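Local coordinates for protein DNA polymerase III beta subunit (Streptococcus pyogenes, PDB 2AVT) that probably encircles DNA as a ring-shaped dimer and tethers the replicative polymerase to its template for processive synthesis, at residues Thr17-Ile22 and Leu77-Phe82; Ser33-Val38 and Asp121-Leu126; His273-Ala278 and Thr332-Ser337; Leu292-Asn297 and Ile348-Pro353. All blocks are in the same frame, centred on the assembly; numbering follows the deposited sequence.

Contact 1: Thr17-Ile22 and Leu77-Phe82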
# COMPACT_ATOMS: atom_id res chain seq x y z
N THR A 17 -10.99 6.63 -13.84
CA THR A 17 -12.31 6.06 -13.59
C THR A 17 -12.54 4.90 -14.55
O THR A 17 -13.01 3.83 -14.17
CB THR A 17 -13.42 7.08 -13.83
OG1 THR A 17 -13.28 8.16 -12.90
CG2 THR A 17 -14.78 6.44 -13.66
N THR A 18 -12.20 5.13 -15.82
CA THR A 18 -12.36 4.14 -16.86
C THR A 18 -11.44 2.94 -16.61
O THR A 18 -11.81 1.80 -16.87
CB THR A 18 -12.03 4.75 -18.24
OG1 THR A 18 -12.80 5.94 -18.43
CG2 THR A 18 -12.35 3.76 -19.35
N LYS A 19 -10.24 3.23 -16.11
CA LYS A 19 -9.25 2.21 -15.82
C LYS A 19 -9.75 1.19 -14.78
O LYS A 19 -9.18 0.11 -14.63
CB LYS A 19 -7.95 2.88 -15.32
CG LYS A 19 -6.83 1.93 -14.97
CD LYS A 19 -6.34 1.18 -16.18
CE LYS A 19 -5.30 0.13 -15.81
NZ LYS A 19 -5.88 -0.88 -14.88
N ARG A 20 -10.83 1.53 -14.07
CA ARG A 20 -11.39 0.63 -13.07
C ARG A 20 -11.90 -0.64 -13.76
O ARG A 20 -11.97 -1.70 -13.16
CB ARG A 20 -12.55 1.29 -12.33
CG ARG A 20 -12.23 2.63 -11.68
CD ARG A 20 -11.25 2.48 -10.56
NE ARG A 20 -11.70 1.50 -9.57
CZ ARG A 20 -11.20 1.40 -8.34
NH1 ARG A 20 -10.24 2.22 -7.95
NH2 ARG A 20 -11.66 0.47 -7.52
N ALA A 21 -12.28 -0.51 -15.03
CA ALA A 21 -12.78 -1.65 -15.79
C ALA A 21 -11.68 -2.34 -16.60
O ALA A 21 -11.97 -3.20 -17.43
CB ALA A 21 -13.88 -1.20 -16.74
N ILE A 22 -10.42 -1.97 -16.35
CA ILE A 22 -9.30 -2.56 -17.09
C ILE A 22 -8.37 -3.36 -16.18
O ILE A 22 -7.78 -2.81 -15.24
CB ILE A 22 -8.51 -1.46 -17.84
CG1 ILE A 22 -9.47 -0.70 -18.77
CG2 ILE A 22 -7.38 -2.08 -18.67
CD1 ILE A 22 -8.79 0.32 -19.69
N LEU A 77 -4.94 2.59 -27.08
CA LEU A 77 -3.62 2.78 -26.49
C LEU A 77 -3.55 1.91 -25.24
O LEU A 77 -4.58 1.68 -24.60
CB LEU A 77 -3.42 4.26 -26.10
CG LEU A 77 -3.44 5.29 -27.23
CD1 LEU A 77 -3.55 6.72 -26.67
CD2 LEU A 77 -2.16 5.13 -28.05
N GLU A 78 -2.36 1.41 -24.89
CA GLU A 78 -2.24 0.59 -23.68
C GLU A 78 -2.64 1.51 -22.53
O GLU A 78 -2.03 2.55 -22.32
CB GLU A 78 -0.81 0.10 -23.47
CG GLU A 78 -0.37 -0.98 -24.43
CD GLU A 78 -1.21 -2.24 -24.32
OE1 GLU A 78 -1.56 -2.62 -23.18
OE2 GLU A 78 -1.52 -2.84 -25.36
N ALA A 79 -3.67 1.12 -21.79
CA ALA A 79 -4.20 1.93 -20.70
C ALA A 79 -3.25 2.42 -19.60
O ALA A 79 -3.05 3.63 -19.45
CB ALA A 79 -5.37 1.22 -20.07
N SER A 80 -2.71 1.51 -18.80
CA SER A 80 -1.81 1.89 -17.72
C SER A 80 -0.65 2.74 -18.20
O SER A 80 -0.27 3.73 -17.57
CB SER A 80 -1.27 0.65 -17.01
OG SER A 80 -2.29 0.06 -16.22
N PHE A 81 -0.10 2.36 -19.34
CA PHE A 81 1.02 3.09 -19.92
C PHE A 81 0.59 4.51 -20.35
O PHE A 81 1.26 5.50 -20.04
CB PHE A 81 1.54 2.28 -21.11
CG PHE A 81 2.69 2.93 -21.83
CD1 PHE A 81 3.88 3.20 -21.17
CD2 PHE A 81 2.58 3.26 -23.17
CE1 PHE A 81 4.93 3.79 -21.84
CE2 PHE A 81 3.63 3.85 -23.84
CZ PHE A 81 4.81 4.11 -23.17
N PHE A 82 -0.54 4.61 -21.04
CA PHE A 82 -1.02 5.90 -21.50
C PHE A 82 -1.30 6.85 -20.35
O PHE A 82 -0.93 8.03 -20.40
CB PHE A 82 -2.30 5.73 -22.32
CG PHE A 82 -2.89 7.03 -22.79
CD1 PHE A 82 -2.16 7.88 -23.60
CD2 PHE A 82 -4.18 7.39 -22.42
CE1 PHE A 82 -2.71 9.08 -24.06
CE2 PHE A 82 -4.74 8.58 -22.87
CZ PHE A 82 -4.00 9.42 -23.69

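Contact 2: Ser33-Val38 and Asp121-Leu126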
# COMPACT_ATOMS: atom_id res chain seq x y z
N SER A 33 -5.99 -2.39 -23.37
CA SER A 33 -6.01 -1.05 -23.90
C SER A 33 -7.24 -0.22 -23.55
O SER A 33 -8.30 -0.75 -23.16
CB SER A 33 -5.83 -1.09 -25.42
OG SER A 33 -6.91 -1.77 -26.03
N ILE A 34 -7.07 1.10 -23.62
CA ILE A 34 -8.19 1.98 -23.38
C ILE A 34 -8.58 2.46 -24.77
O ILE A 34 -7.72 2.74 -25.62
CB ILE A 34 -7.82 3.17 -22.45
CG1 ILE A 34 -9.05 4.06 -22.23
CG2 ILE A 34 -6.67 3.95 -23.04
CD1 ILE A 34 -9.02 4.85 -20.94
N LYS A 35 -9.88 2.52 -25.03
CA LYS A 35 -10.37 2.96 -26.32
C LYS A 35 -10.79 4.41 -26.20
O LYS A 35 -11.51 4.79 -25.28
CB LYS A 35 -11.55 2.08 -26.74
CG LYS A 35 -12.21 2.47 -28.04
CD LYS A 35 -13.42 1.58 -28.29
CE LYS A 35 -14.29 2.11 -29.42
NZ LYS A 35 -15.65 1.47 -29.41
N ILE A 36 -10.31 5.23 -27.13
CA ILE A 36 -10.62 6.65 -27.12
C ILE A 36 -11.35 7.03 -28.40
O ILE A 36 -10.81 6.89 -29.49
CB ILE A 36 -9.33 7.48 -27.01
CG1 ILE A 36 -8.56 7.10 -25.75
CG2 ILE A 36 -9.68 8.96 -26.98
CD1 ILE A 36 -7.26 7.84 -25.58
N GLU A 37 -12.58 7.49 -28.26
CA GLU A 37 -13.35 7.91 -29.42
C GLU A 37 -13.65 9.39 -29.27
O GLU A 37 -14.23 9.82 -28.28
CB GLU A 37 -14.66 7.14 -29.51
CG GLU A 37 -14.48 5.66 -29.69
CD GLU A 37 -15.79 4.91 -29.58
OE1 GLU A 37 -16.48 5.07 -28.54
OE2 GLU A 37 -16.12 4.16 -30.52
N VAL A 38 -13.25 10.16 -30.27
CA VAL A 38 -13.46 11.60 -30.23
C VAL A 38 -14.58 11.98 -31.18
O VAL A 38 -14.50 11.72 -32.39
CB VAL A 38 -12.16 12.34 -30.62
CG1 VAL A 38 -12.39 13.84 -30.56
CG2 VAL A 38 -11.02 11.93 -29.67
N ASP A 121 -10.94 -1.03 -34.58
CA ASP A 121 -11.66 -2.21 -35.05
C ASP A 121 -11.13 -3.48 -34.39
O ASP A 121 -11.73 -4.54 -34.51
CB ASP A 121 -11.59 -2.35 -36.57
CG ASP A 121 -10.17 -2.34 -37.10
OD1 ASP A 121 -9.31 -3.04 -36.53
OD2 ASP A 121 -9.92 -1.64 -38.11
N GLN A 122 -10.02 -3.37 -33.68
CA GLN A 122 -9.46 -4.53 -32.99
C GLN A 122 -10.16 -4.76 -31.65
O GLN A 122 -10.03 -5.82 -31.04
CB GLN A 122 -7.95 -4.36 -32.78
CG GLN A 122 -7.16 -4.27 -34.08
CD GLN A 122 -5.66 -4.30 -33.87
OE1 GLN A 122 -5.15 -5.05 -33.03
NE2 GLN A 122 -4.94 -3.50 -34.65
N TYR A 123 -10.91 -3.75 -31.20
CA TYR A 123 -11.61 -3.82 -29.92
C TYR A 123 -13.00 -4.47 -30.05
O TYR A 123 -13.71 -4.21 -31.00
CB TYR A 123 -11.77 -2.41 -29.34
CG TYR A 123 -11.89 -2.38 -27.85
CD1 TYR A 123 -10.78 -2.57 -27.03
CD2 TYR A 123 -13.13 -2.20 -27.24
CE1 TYR A 123 -10.89 -2.59 -25.65
CE2 TYR A 123 -13.26 -2.22 -25.87
CZ TYR A 123 -12.14 -2.42 -25.08
OH TYR A 123 -12.28 -2.47 -23.72
N PRO A 124 -13.40 -5.29 -29.07
CA PRO A 124 -14.72 -5.93 -29.14
C PRO A 124 -15.85 -4.92 -28.99
O PRO A 124 -15.72 -3.94 -28.25
CB PRO A 124 -14.68 -6.91 -27.97
CG PRO A 124 -13.81 -6.19 -26.97
CD PRO A 124 -12.69 -5.68 -27.84
N ARG A 125 -16.95 -5.15 -29.69
CA ARG A 125 -18.08 -4.24 -29.63
C ARG A 125 -18.87 -4.45 -28.36
O ARG A 125 -18.85 -5.53 -27.77
CB ARG A 125 -18.97 -4.44 -30.85
CG ARG A 125 -18.29 -4.02 -32.13
CD ARG A 125 -19.10 -4.42 -33.34
NE ARG A 125 -18.54 -3.86 -34.57
CZ ARG A 125 -19.00 -4.15 -35.78
NH1 ARG A 125 -20.02 -4.99 -35.91
NH2 ARG A 125 -18.46 -3.59 -36.85
N LEU A 126 -19.57 -3.42 -27.92
CA LEU A 126 -20.36 -3.51 -26.70
C LEU A 126 -21.68 -4.24 -26.98
O LEU A 126 -22.31 -4.02 -28.01
CB LEU A 126 -20.65 -2.11 -26.16
CG LEU A 126 -20.88 -1.90 -24.66
CD1 LEU A 126 -21.90 -2.89 -24.13
CD2 LEU A 126 -19.56 -2.07 -23.92

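Contact 3: His273-Ala278 and Thr332-Ser337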
# COMPACT_ATOMS: atom_id res chain seq x y z
N HIS A 273 -14.73 -4.54 17.99
CA HIS A 273 -13.38 -4.53 18.55
C HIS A 273 -13.11 -5.79 19.37
O HIS A 273 -12.02 -6.36 19.31
CB HIS A 273 -13.17 -3.30 19.44
CG HIS A 273 -13.10 -2.00 18.69
ND1 HIS A 273 -12.76 -1.93 17.36
CD2 HIS A 273 -13.30 -0.73 19.10
CE1 HIS A 273 -12.76 -0.67 16.97
NE2 HIS A 273 -13.08 0.09 18.01
N ALA A 274 -14.12 -6.23 20.12
CA ALA A 274 -13.99 -7.42 20.95
C ALA A 274 -13.76 -8.64 20.05
O ALA A 274 -12.87 -9.45 20.30
CB ALA A 274 -15.24 -7.62 21.78
N MET A 275 -14.58 -8.75 19.01
CA MET A 275 -14.48 -9.86 18.08
C MET A 275 -13.17 -9.85 17.29
O MET A 275 -12.69 -10.91 16.87
CB MET A 275 -15.66 -9.84 17.11
CG MET A 275 -17.01 -10.04 17.79
SD MET A 275 -17.07 -11.58 18.72
CE MET A 275 -16.73 -10.98 20.37
N GLU A 276 -12.61 -8.67 17.07
CA GLU A 276 -11.35 -8.59 16.33
C GLU A 276 -10.24 -9.24 17.16
O GLU A 276 -9.36 -9.91 16.62
CB GLU A 276 -11.02 -7.13 16.00
CG GLU A 276 -12.01 -6.52 14.99
CD GLU A 276 -11.78 -5.04 14.72
OE1 GLU A 276 -11.38 -4.31 15.65
OE2 GLU A 276 -12.02 -4.60 13.58
N ARG A 277 -10.30 -9.08 18.48
CA ARG A 277 -9.31 -9.68 19.36
C ARG A 277 -9.51 -11.19 19.37
O ARG A 277 -8.56 -11.96 19.42
CB ARG A 277 -9.46 -9.18 20.79
CG ARG A 277 -9.24 -7.71 20.97
CD ARG A 277 -9.32 -7.37 22.45
NE ARG A 277 -9.51 -5.94 22.64
CZ ARG A 277 -10.65 -5.30 22.43
NH1 ARG A 277 -11.72 -5.96 22.04
NH2 ARG A 277 -10.72 -3.98 22.59
N ALA A 278 -10.78 -11.60 19.35
CA ALA A 278 -11.12 -13.01 19.35
C ALA A 278 -10.54 -13.67 18.11
O ALA A 278 -10.09 -14.82 18.15
CB ALA A 278 -12.63 -13.19 19.38
N THR A 332 -14.79 -13.95 12.20
CA THR A 332 -14.65 -13.13 10.99
C THR A 332 -16.01 -12.76 10.40
O THR A 332 -16.20 -11.66 9.89
CB THR A 332 -13.86 -13.86 9.89
OG1 THR A 332 -12.52 -14.10 10.35
CG2 THR A 332 -13.80 -13.03 8.62
N TYR A 333 -16.95 -13.69 10.47
CA TYR A 333 -18.29 -13.48 9.96
C TYR A 333 -19.02 -12.37 10.71
O TYR A 333 -19.66 -11.51 10.11
CB TYR A 333 -19.08 -14.79 10.06
CG TYR A 333 -18.56 -15.87 9.13
CD1 TYR A 333 -17.58 -15.60 8.19
CD2 TYR A 333 -19.11 -17.15 9.16
CE1 TYR A 333 -17.16 -16.57 7.30
CE2 TYR A 333 -18.70 -18.12 8.27
CZ TYR A 333 -17.73 -17.83 7.34
OH TYR A 333 -17.35 -18.79 6.43
N LEU A 334 -18.90 -12.38 12.04
CA LEU A 334 -19.54 -11.36 12.86
C LEU A 334 -18.85 -10.02 12.64
O LEU A 334 -19.51 -8.98 12.52
CB LEU A 334 -19.46 -11.74 14.34
CG LEU A 334 -20.11 -10.74 15.31
CD1 LEU A 334 -21.54 -10.43 14.86
CD2 LEU A 334 -20.11 -11.32 16.71
N ILE A 335 -17.52 -10.05 12.57
CA ILE A 335 -16.74 -8.84 12.35
C ILE A 335 -17.21 -8.14 11.08
O ILE A 335 -17.49 -6.94 11.09
CB ILE A 335 -15.23 -9.17 12.25
CG1 ILE A 335 -14.75 -9.76 13.58
CG2 ILE A 335 -14.44 -7.91 11.90
CD1 ILE A 335 -13.27 -10.10 13.62
N GLU A 336 -17.31 -8.89 9.99
CA GLU A 336 -17.75 -8.33 8.73
C GLU A 336 -19.21 -7.84 8.76
O GLU A 336 -19.55 -6.83 8.14
CB GLU A 336 -17.53 -9.36 7.61
CG GLU A 336 -16.07 -9.45 7.19
CD GLU A 336 -15.77 -10.61 6.27
OE1 GLU A 336 -16.59 -10.90 5.38
OE2 GLU A 336 -14.69 -11.23 6.42
N SER A 337 -20.06 -8.54 9.50
CA SER A 337 -21.46 -8.14 9.61
C SER A 337 -21.56 -6.81 10.37
O SER A 337 -22.35 -5.94 10.02
CB SER A 337 -22.28 -9.20 10.35
OG SER A 337 -22.55 -10.32 9.51

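Contact 4: Leu292-Asn297 and Ile348-Pro353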
# COMPACT_ATOMS: atom_id res chain seq x y z
N LEU A 292 -19.57 -17.58 22.67
CA LEU A 292 -20.36 -16.55 23.32
C LEU A 292 -21.22 -17.16 24.41
O LEU A 292 -22.06 -18.02 24.14
CB LEU A 292 -21.23 -15.84 22.28
CG LEU A 292 -21.72 -14.42 22.60
CD1 LEU A 292 -20.53 -13.53 22.90
CD2 LEU A 292 -22.51 -13.88 21.43
N GLU A 293 -21.00 -16.71 25.65
CA GLU A 293 -21.76 -17.20 26.80
C GLU A 293 -22.71 -16.14 27.31
O GLU A 293 -22.30 -15.15 27.92
CB GLU A 293 -20.80 -17.64 27.91
CG GLU A 293 -20.21 -19.03 27.69
CD GLU A 293 -19.00 -19.32 28.58
OE1 GLU A 293 -19.00 -18.89 29.75
OE2 GLU A 293 -18.07 -19.99 28.10
N ILE A 294 -24.00 -16.35 27.06
CA ILE A 294 -25.04 -15.42 27.46
C ILE A 294 -25.84 -15.91 28.66
O ILE A 294 -26.50 -16.96 28.60
CB ILE A 294 -26.03 -15.17 26.30
CG1 ILE A 294 -25.29 -14.56 25.11
CG2 ILE A 294 -27.14 -14.25 26.75
CD1 ILE A 294 -26.15 -14.42 23.88
N THR A 295 -25.79 -15.16 29.75
CA THR A 295 -26.53 -15.49 30.96
C THR A 295 -27.09 -14.19 31.53
O THR A 295 -26.72 -13.11 31.08
CB THR A 295 -25.63 -16.14 32.03
OG1 THR A 295 -24.60 -15.23 32.41
CG2 THR A 295 -25.01 -17.42 31.48
N GLN A 296 -27.98 -14.30 32.51
CA GLN A 296 -28.58 -13.13 33.13
C GLN A 296 -27.53 -12.08 33.52
O GLN A 296 -26.72 -12.30 34.42
CB GLN A 296 -29.37 -13.52 34.38
CG GLN A 296 -30.72 -14.17 34.10
CD GLN A 296 -31.48 -14.51 35.37
OE1 GLN A 296 -31.62 -13.68 36.27
NE2 GLN A 296 -31.98 -15.74 35.44
N ASN A 297 -27.56 -10.95 32.82
CA ASN A 297 -26.63 -9.86 33.09
C ASN A 297 -25.17 -10.31 33.13
O ASN A 297 -24.44 -10.01 34.07
CB ASN A 297 -27.00 -9.20 34.42
CG ASN A 297 -28.50 -9.11 34.62
OD1 ASN A 297 -29.23 -8.66 33.74
ND2 ASN A 297 -28.96 -9.54 35.79
N ILE A 348 -29.12 -8.40 18.15
CA ILE A 348 -28.85 -9.78 17.77
C ILE A 348 -29.90 -10.73 18.34
O ILE A 348 -30.20 -10.70 19.53
CB ILE A 348 -27.45 -10.22 18.24
CG1 ILE A 348 -26.40 -9.21 17.77
CG2 ILE A 348 -27.12 -11.60 17.67
CD1 ILE A 348 -24.96 -9.64 18.02
N HIS A 349 -30.45 -11.57 17.46
CA HIS A 349 -31.48 -12.53 17.85
C HIS A 349 -30.99 -13.96 17.69
O HIS A 349 -30.64 -14.38 16.58
CB HIS A 349 -32.73 -12.35 16.99
CG HIS A 349 -33.47 -11.07 17.27
ND1 HIS A 349 -34.55 -10.66 16.52
CD2 HIS A 349 -33.28 -10.13 18.22
CE1 HIS A 349 -35.01 -9.52 17.00
NE2 HIS A 349 -34.26 -9.17 18.03
N PHE A 350 -30.98 -14.71 18.79
CA PHE A 350 -30.53 -16.11 18.76
C PHE A 350 -31.65 -17.11 19.02
O PHE A 350 -32.61 -16.83 19.73
CB PHE A 350 -29.47 -16.38 19.84
CG PHE A 350 -28.29 -15.47 19.83
CD1 PHE A 350 -28.32 -14.25 20.49
CD2 PHE A 350 -27.10 -15.86 19.21
CE1 PHE A 350 -27.19 -13.45 20.55
CE2 PHE A 350 -25.97 -15.06 19.27
CZ PHE A 350 -26.01 -13.86 19.95
N LEU A 351 -31.49 -18.30 18.44
CA LEU A 351 -32.41 -19.41 18.65
C LEU A 351 -31.60 -20.42 19.47
O LEU A 351 -31.29 -20.16 20.64
CB LEU A 351 -32.85 -20.04 17.34
CG LEU A 351 -34.12 -19.43 16.74
CD1 LEU A 351 -34.59 -20.27 15.55
CD2 LEU A 351 -35.20 -19.39 17.81
N SER A 352 -31.26 -21.55 18.86
CA SER A 352 -30.49 -22.59 19.55
C SER A 352 -29.01 -22.50 19.19
O SER A 352 -28.62 -21.83 18.24
CB SER A 352 -31.01 -23.98 19.17
OG SER A 352 -30.37 -24.46 17.99
N PRO A 353 -28.15 -23.20 19.96
CA PRO A 353 -26.71 -23.20 19.71
C PRO A 353 -26.34 -23.59 18.29
O PRO A 353 -25.29 -23.20 17.79
CB PRO A 353 -26.19 -24.20 20.74
CG PRO A 353 -27.14 -24.02 21.89
CD PRO A 353 -28.48 -23.97 21.18

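Contact 1: Thr17-Ile22 and Leu77-Phe82
Ile-22 sets its CD1 methyl against CB of Ala-79, 3.6 Å away. Its CG2 branch also comes near the same methyl, at 4.1 Å. CG1 stands anti to the carbonyl carbon (chi1 -57°), and the chain then runs on extended, which carries CD1 forward onto the start of helix 79-88. Lys-19 comes to the same methyl by another route. Its CD lies 4.0 Å from CB of Ala-79, so the small alanine takes both aliphatic chains. CE of Lys-19 approaches OG of Ser-80 to 3.0 Å. This is a close carbon-oxygen approach and not a hydrogen bond. The ammonium group turns back instead: NZ gives a hydrogen bond of 2.7 Å to O of Ile-22. It reaches that oxygen from above the carbonyl plane, 37° out of it. Bends at chi2 and chi4 fold the chain back, and the NZ bond ties it to the turn after helix 8-18. Glu-78 is the N-cap residue of helix 79-88, and its OE1 is hydrogen-bonded to Ser-32. Ala-79 also packs on Ile-34 of strand 33-39, while Phe-81 packs on Leu-280 of the second subunit. The contact joins the turn after helix 8-18 to the first turn of helix 79-88, close to the subunit boundary. In this family such helices line the inside of the ring. No hydrogen bond passes between the segments: the join is made by methyl and methylene packing, and the lysine's charge is held on its own side by a backbone oxygen.

Contact 2: Ser33-Val38 and Asp121-Leu126
Tyr-123 packs against two residues of strand 33-39. No polar bond crosses between the segments, and the packing is van der Waals. CD of Lys-35 lies 3.9 Å from CD2 of Tyr-123. The lysine runs extended past the ring, with CG anti to the backbone N (chi1 177°), and the two side chains cross obliquely. Nearer CD1 and CE1, OG of Ser-33 is 4.1 Å from CD1 of Tyr-123, and O of Ser-33 is 4.0 Å from CE1 of Tyr-123. Within the loop, CD of Pro-124 sits 3.4 Å above one face of the tyrosine ring, offset toward its rim.

Two polar ends find partners outside the segments. Tyr-123 OH is hydrogen-bonded to Ser-48 OG, and Ser-33 OG to Ile-30 O. Within the strand, NZ of Lys-35 forms a salt bridge with OE2 of Glu-37 at 2.9 Å, weak as a hydrogen bond.

The loop after strand 111-116 is thereby laid against a sheet of the N-terminal domain, where Leu-76 also packs on the tyrosine. The contact buries O of Ser-33, which has no partner in the model, so the aromatic ring covers a carbonyl without satisfying it.

Contact 3: His273-Ala278 and Thr332-Ser337
The carboxylate of Glu-276, whose CG packs on Ile-335, is met at OE1 by ND1 of His-273, 3.2 Å away. The donor stands above the carboxylate plane, 42° out of it. OE1 itself lies close to the imidazole plane, and the N-H points well at it (161°). The other oxygen, OE2, forms a salt bridge with Arg-272. At the edge of the Arg-277 guanidinium, in its plane, lies CA of Ala-274. Arg-277 also packs on Pro-90 of the second subunit.

The two helices of the C-terminal domain pack nearly antiparallel. Their short segments cross at -152°, with the axes 9.1 Å apart. Helices of each domain probably face the DNA channel, as in other polymerase sliding rings.

Ile-335 has the larger share of the packing. Its CG1 lies 3.6 Å from CB of Met-275. Its extended CD1 reaches the backbone, 3.4 Å from O of Met-275 and 3.6 Å from CA of Glu-276. Leu-334 adds to it: its CD2 is 3.5 Å from CG of Met-275 and 3.7 Å from SD of the same residue. The methionine bends at chi2 and chi3, and it also packs on Ala-301 of strand 298-305.

Contact 4: Leu292-Asn297 and Ile348-Pro353
Phe-350 receives two aliphatic side chains, Leu-292 at CZ and Ile-294 by CE1, and all of the packing between the segments is apolar. CD1 of Ile-294 comes within 3.6 Å of CE1 of Phe-350. The same methyl is 4.0 Å from both CD1 and CZ of the Phe-350 ring. Next to it, CD2 of Leu-292 lies 3.8 Å from CZ of Phe-350. The leucine side chain crosses the phenylalanine at about a right angle. With CG1 beside the backbone N and chi2 at 174°, the longer branch of Ile-294 points at the ring.

Aromatic and further apolar neighbours complete the surroundings. Phe-350 meets the ring of Phe-357, with the planes about 25° apart, and touches Leu-325 and Ile-327.

Backbone hydrogen bonds run within each sheet, not between the segments. Leu-292 pairs with Ile-327 and Ile-294 with Leu-325, while Ile-348 pairs with Val-264 and His-349 with Thr-358. The CA atoms of Ile-294 and Phe-350 are 10.3 Å apart, as fits two sheets packed face to face. Strand 290-295 belongs to one sheet of the C-terminal domain, and strand 345-350 to a larger sheet that continues into the central domain. Three buried residues bridge this gap with no polar link, so their part of the join rests on hydrophobic and dispersion forces.

From the N terminus, contact 1 closes a loop from the end of helix 8-18 to the start of helix 79-88. Contact 2 opens inside that loop and closes beyond it, at 121-126, so the two cross. They also touch, because strands 33-39 and 73-78 are neighbours in one sheet. The central domain follows. Contact 3 closes the loop from helix 268-282 to helix 331-339. Contact 4 opens within it at strand 290-295 and closes beyond it at 348-353, so they cross too. Contact 3 joins helices of the C-terminal domain, contact 4 two sheets, one shared with the central domain. Their centres are about 17 Å apart; those of contacts 1 and 3 are about 36 Å apart.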